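Local structure of transcriptional regulator, MerR-family (Cupriavidus metallidurans CH34, 5GPE) at residues 57-67 with 81-92. The protein binds lead(II) and, as a regulator of the MerR family, probably binds DNA and controls transcription in response to the metal. Numbering follows the deposited sequence.
Sequences KDMTLDEIRQL and VNALVDAHIAQV
With CG of H88 turned anti to its backbone N (chi1 -154°) and E63 extended beyond its CG (chi2 171°), imidazole and carboxylate meet almost coplanar between two antiparallel helices, a worked example of one imidazole bridging a loop carboxylate and a helix carboxylate through its two nitrogens. H88 ND1 donates to the syn lone pair of E63 OE2 at 2.7 Å, nearly straight. Across the ring, H88 NE2 donates to D58 OD2 at 2.8 Å, reaching the anti side of a carboxylate that stands perpendicular to the imidazole. Two bonds in the ring plane thus fix its rotation, and with both nitrogens donating beside two carboxylates the histidine is probably protonated. The other oxygen of E63 is held by T60: T60 N donates to E63 OE1 on its anti side (2.9 Å), while E63 N returns a bond to T60 OG1 (3.2 Å), the capping box that starts helix 61-71. A water donates to both E63 OE2 and L84 O, adding a second link between the helices. M59 SD approaches the H88 ring obliquely, 4.9 Å from its centroid. Farther along, L84 CD1 packs against E63 O, Q66 OE1 and L67 CG, and L67 CD2 touches V81 CG1 at 3.9 Å, the side chain of V81 being about 4 Å from a bound lead(II) ion. L106 of the second subunit packs on H88. The contact joins the Schellman turn ending helix 42-56, with D58 as C-prime residue, and the start of helix 61-71 to long helix 79-111, as in MerR-family coiled-coil dimers.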
loop_
_atom_site.group_PDB
_atom_site.type_symbol
_atom_site.label_atom_id
_atom_site.label_comp_id
_atom_site.label_asym_id
_atom_site.label_seq_id
_atom_site.Cartn_x
_atom_site.Cartn_y
_atom_site.Cartn_z
ATOM N N LYS B 57 4.302 -4.585 13.047
ATOM C CA LYS B 57 5.474 -5.055 12.281
ATOM C C LYS B 57 5.141 -5.335 10.802
ATOM O O LYS B 57 5.806 -6.135 10.160
ATOM C CB LYS B 57 6.107 -6.268 12.971
ATOM C CG LYS B 57 6.738 -5.881 14.311
ATOM C CD LYS B 57 7.144 -7.073 15.133
ATOM C CE LYS B 57 7.400 -6.701 16.594
ATOM N NZ LYS B 57 8.525 -5.732 16.757
ATOM N N ASP B 58 4.107 -4.668 10.288
ATOM C CA ASP B 58 3.750 -4.660 8.860
ATOM C C ASP B 58 3.138 -5.982 8.377
ATOM O O ASP B 58 3.049 -6.231 7.177
ATOM C CB ASP B 58 4.985 -4.303 8.014
ATOM C CG ASP B 58 4.648 -3.933 6.577
ATOM O OD1 ASP B 58 3.780 -3.062 6.387
ATOM O OD2 ASP B 58 5.274 -4.505 5.638
ATOM N N MET B 59 2.734 -6.852 9.284
ATOM C CA MET B 59 2.209 -8.131 8.830
ATOM C C MET B 59 0.784 -8.011 8.297
ATOM O O MET B 59 -0.056 -7.365 8.895
ATOM C CB MET B 59 2.171 -9.155 9.928
ATOM C CG MET B 59 3.067 -10.423 9.754
ATOM S SD MET B 59 4.672 -9.937 10.233
ATOM C CE MET B 59 4.560 -10.250 11.987
ATOM N N THR B 60 0.521 -8.715 7.213
ATOM C CA THR B 60 -0.821 -8.769 6.653
ATOM C C THR B 60 -1.683 -9.737 7.455
ATOM O O THR B 60 -1.173 -10.568 8.221
ATOM C CB THR B 60 -0.810 -9.275 5.196
ATOM O OG1 THR B 60 -0.516 -10.681 5.191
ATOM C CG2 THR B 60 0.215 -8.499 4.345
ATOM N N LEU B 61 -2.984 -9.670 7.223
ATOM C CA LEU B 61 -3.928 -10.612 7.843
ATOM C C LEU B 61 -3.626 -12.082 7.515
ATOM O O LEU B 61 -3.828 -12.953 8.347
ATOM C CB LEU B 61 -5.364 -10.289 7.437
ATOM C CG LEU B 61 -6.210 -9.372 8.351
ATOM C CD1 LEU B 61 -5.428 -8.283 9.059
ATOM C CD2 LEU B 61 -7.335 -8.763 7.534
ATOM N N ASP B 62 -3.136 -12.347 6.300
ATOM C CA ASP B 62 -2.741 -13.716 5.887
ATOM C C ASP B 62 -1.533 -14.247 6.668
ATOM O O ASP B 62 -1.523 -15.399 7.109
ATOM C CB ASP B 62 -2.437 -13.771 4.381
ATOM C CG ASP B 62 -3.670 -13.510 3.532
ATOM O OD1 ASP B 62 -4.719 -14.131 3.803
ATOM O OD2 ASP B 62 -3.592 -12.681 2.605
ATOM N N GLU B 63 -0.523 -13.401 6.850
ATOM C CA GLU B 63 0.641 -13.755 7.688
ATOM C C GLU B 63 0.247 -13.985 9.143
ATOM O O GLU B 63 0.742 -14.896 9.801
ATOM C CB GLU B 63 1.713 -12.667 7.614
ATOM C CG GLU B 63 2.401 -12.550 6.257
ATOM C CD GLU B 63 3.291 -11.319 6.167
ATOM O OE1 GLU B 63 2.766 -10.181 6.157
ATOM O OE2 GLU B 63 4.537 -11.486 6.152
ATOM N N ILE B 64 -0.652 -13.155 9.643
ATOM C CA ILE B 64 -1.092 -13.252 11.038
ATOM C C ILE B 64 -1.878 -14.539 11.277
ATOM O O ILE B 64 -1.740 -15.173 12.311
ATOM C CB ILE B 64 -1.884 -11.996 11.464
ATOM C CG1 ILE B 64 -0.936 -10.802 11.512
ATOM C CG2 ILE B 64 -2.542 -12.182 12.836
ATOM C CD1 ILE B 64 -1.618 -9.449 11.583
ATOM N N ARG B 65 -2.693 -14.896 10.300
ATOM C CA ARG B 65 -3.487 -16.103 10.292
ATOM C C ARG B 65 -2.495 -17.299 10.406
ATOM O O ARG B 65 -2.667 -18.165 11.185
ATOM C CB ARG B 65 -4.383 -16.190 9.040
ATOM C CG ARG B 65 -5.775 -16.740 9.291
ATOM C CD ARG B 65 -6.935 -16.382 8.306
ATOM N NE ARG B 65 -6.571 -15.436 7.282
ATOM C CZ ARG B 65 -7.240 -14.350 6.950
ATOM N NH1 ARG B 65 -8.362 -14.064 7.506
ATOM N NH2 ARG B 65 -6.770 -13.546 6.052
ATOM N N GLN B 66 -1.457 -17.272 9.603
ATOM C CA GLN B 66 -0.393 -18.305 9.608
ATOM C C GLN B 66 0.306 -18.391 10.964
ATOM O O GLN B 66 0.440 -19.482 11.519
ATOM C CB GLN B 66 0.686 -18.109 8.481
ATOM C CG GLN B 66 0.155 -18.546 7.126
ATOM C CD GLN B 66 1.196 -18.508 6.008
ATOM O OE1 GLN B 66 2.368 -18.183 6.221
ATOM N NE2 GLN B 66 0.770 -18.886 4.813
ATOM N N LEU B 67 0.680 -17.238 11.521
ATOM C CA LEU B 67 1.334 -17.210 12.838
ATOM C C LEU B 67 0.431 -17.723 13.955
ATOM O O LEU B 67 0.884 -18.490 14.812
ATOM C CB LEU B 67 1.820 -15.803 13.191
ATOM C CG LEU B 67 2.961 -15.267 12.334
ATOM C CD1 LEU B 67 3.167 -13.808 12.656
ATOM C CD2 LEU B 67 4.243 -16.033 12.572
ATOM N N VAL B 81 7.875 -20.149 10.954
ATOM C CA VAL B 81 7.824 -18.782 11.502
ATOM C C VAL B 81 9.042 -17.964 11.076
ATOM O O VAL B 81 8.911 -16.813 10.610
ATOM C CB VAL B 81 7.731 -18.774 13.059
ATOM C CG1 VAL B 81 7.760 -17.355 13.591
ATOM C CG2 VAL B 81 6.458 -19.459 13.492
ATOM N N ASN B 82 10.227 -18.562 11.204
ATOM C CA ASN B 82 11.483 -17.953 10.711
ATOM C C ASN B 82 11.403 -17.624 9.212
ATOM O O ASN B 82 11.811 -16.538 8.780
ATOM C CB ASN B 82 12.707 -18.866 10.954
ATOM C CG ASN B 82 13.028 -19.048 12.436
ATOM O OD1 ASN B 82 12.886 -18.123 13.226
ATOM N ND2 ASN B 82 13.510 -20.231 12.803
ATOM N N ALA B 83 10.891 -18.574 8.432
ATOM C CA ALA B 83 10.747 -18.399 6.967
ATOM C C ALA B 83 9.790 -17.258 6.599
ATOM O O ALA B 83 10.012 -16.533 5.631
ATOM C CB ALA B 83 10.279 -19.701 6.319
ATOM N N LEU B 84 8.722 -17.117 7.368
ATOM C CA LEU B 84 7.747 -16.035 7.166
ATOM C C LEU B 84 8.375 -14.656 7.399
ATOM O O LEU B 84 8.232 -13.742 6.582
ATOM C CB LEU B 84 6.553 -16.245 8.084
ATOM C CG LEU B 84 5.386 -15.263 8.000
ATOM C CD1 LEU B 84 4.121 -15.947 8.496
ATOM C CD2 LEU B 84 5.638 -13.990 8.809
ATOM N N VAL B 85 9.119 -14.524 8.495
ATOM C CA VAL B 85 9.821 -13.282 8.781
ATOM C C VAL B 85 10.935 -13.009 7.753
ATOM O O VAL B 85 11.115 -11.869 7.326
ATOM C CB VAL B 85 10.384 -13.259 10.214
ATOM C CG1 VAL B 85 11.228 -12.015 10.459
ATOM C CG2 VAL B 85 9.238 -13.322 11.207
ATOM N N ASP B 86 11.696 -14.036 7.382
ATOM C CA ASP B 86 12.736 -13.880 6.346
ATOM C C ASP B 86 12.155 -13.403 5.015
ATOM O O ASP B 86 12.745 -12.538 4.356
ATOM C CB ASP B 86 13.500 -15.187 6.123
ATOM C CG ASP B 86 14.441 -15.525 7.263
ATOM O OD1 ASP B 86 14.868 -14.605 7.997
ATOM O OD2 ASP B 86 14.790 -16.715 7.410
ATOM N N ALA B 87 11.016 -13.972 4.621
ATOM C CA ALA B 87 10.352 -13.572 3.349
ATOM C C ALA B 87 9.841 -12.125 3.426
ATOM O O ALA B 87 9.931 -11.382 2.450
ATOM C CB ALA B 87 9.223 -14.516 2.991
ATOM N N HIS B 88 9.377 -11.715 4.606
ATOM C CA HIS B 88 8.944 -10.338 4.805
ATOM C C HIS B 88 10.106 -9.348 4.717
ATOM O O HIS B 88 9.995 -8.304 4.068
ATOM C CB HIS B 88 8.229 -10.139 6.145
ATOM C CG HIS B 88 7.269 -9.003 6.120
ATOM N ND1 HIS B 88 5.912 -9.194 6.036
ATOM C CD2 HIS B 88 7.463 -7.665 6.084
ATOM C CE1 HIS B 88 5.308 -8.023 5.983
ATOM N NE2 HIS B 88 6.227 -7.079 6.017
ATOM N N ILE B 89 11.220 -9.691 5.350
ATOM C CA ILE B 89 12.450 -8.891 5.246
ATOM C C ILE B 89 12.876 -8.731 3.769
ATOM O O ILE B 89 13.203 -7.626 3.322
ATOM C CB ILE B 89 13.586 -9.501 6.083
ATOM C CG1 ILE B 89 13.294 -9.330 7.582
ATOM C CG2 ILE B 89 14.932 -8.869 5.754
ATOM C CD1 ILE B 89 14.144 -10.218 8.474
ATOM N N ALA B 90 12.892 -9.831 3.028
ATOM C CA ALA B 90 13.254 -9.806 1.588
ATOM C C ALA B 90 12.332 -8.875 0.790
ATOM O O ALA B 90 12.784 -8.093 -0.052
ATOM C CB ALA B 90 13.220 -11.211 0.997
ATOM N N GLN B 91 11.036 -8.976 1.068
ATOM C CA GLN B 91 10.023 -8.082 0.482
ATOM C C GLN B 91 10.285 -6.586 0.731
ATOM O O GLN B 91 10.179 -5.756 -0.182
ATOM C CB GLN B 91 8.639 -8.414 1.022
ATOM C CG GLN B 91 7.718 -9.018 -0.003
ATOM C CD GLN B 91 6.542 -9.735 0.624
ATOM O OE1 GLN B 91 6.267 -10.886 0.287
ATOM N NE2 GLN B 91 5.846 -9.065 1.552
ATOM N N VAL B 92 10.594 -6.257 1.978
ATOM C CA VAL B 92 10.862 -4.878 2.362
ATOM C C VAL B 92 12.113 -4.348 1.678
ATOM O O VAL B 92 12.156 -3.182 1.257
ATOM C CB VAL B 92 10.969 -4.750 3.905
ATOM C CG1 VAL B 92 11.469 -3.381 4.321
ATOM C CG2 VAL B 92 9.595 -4.976 4.515
HETATM O O HOH W 1 5.998 -13.397 5.070
#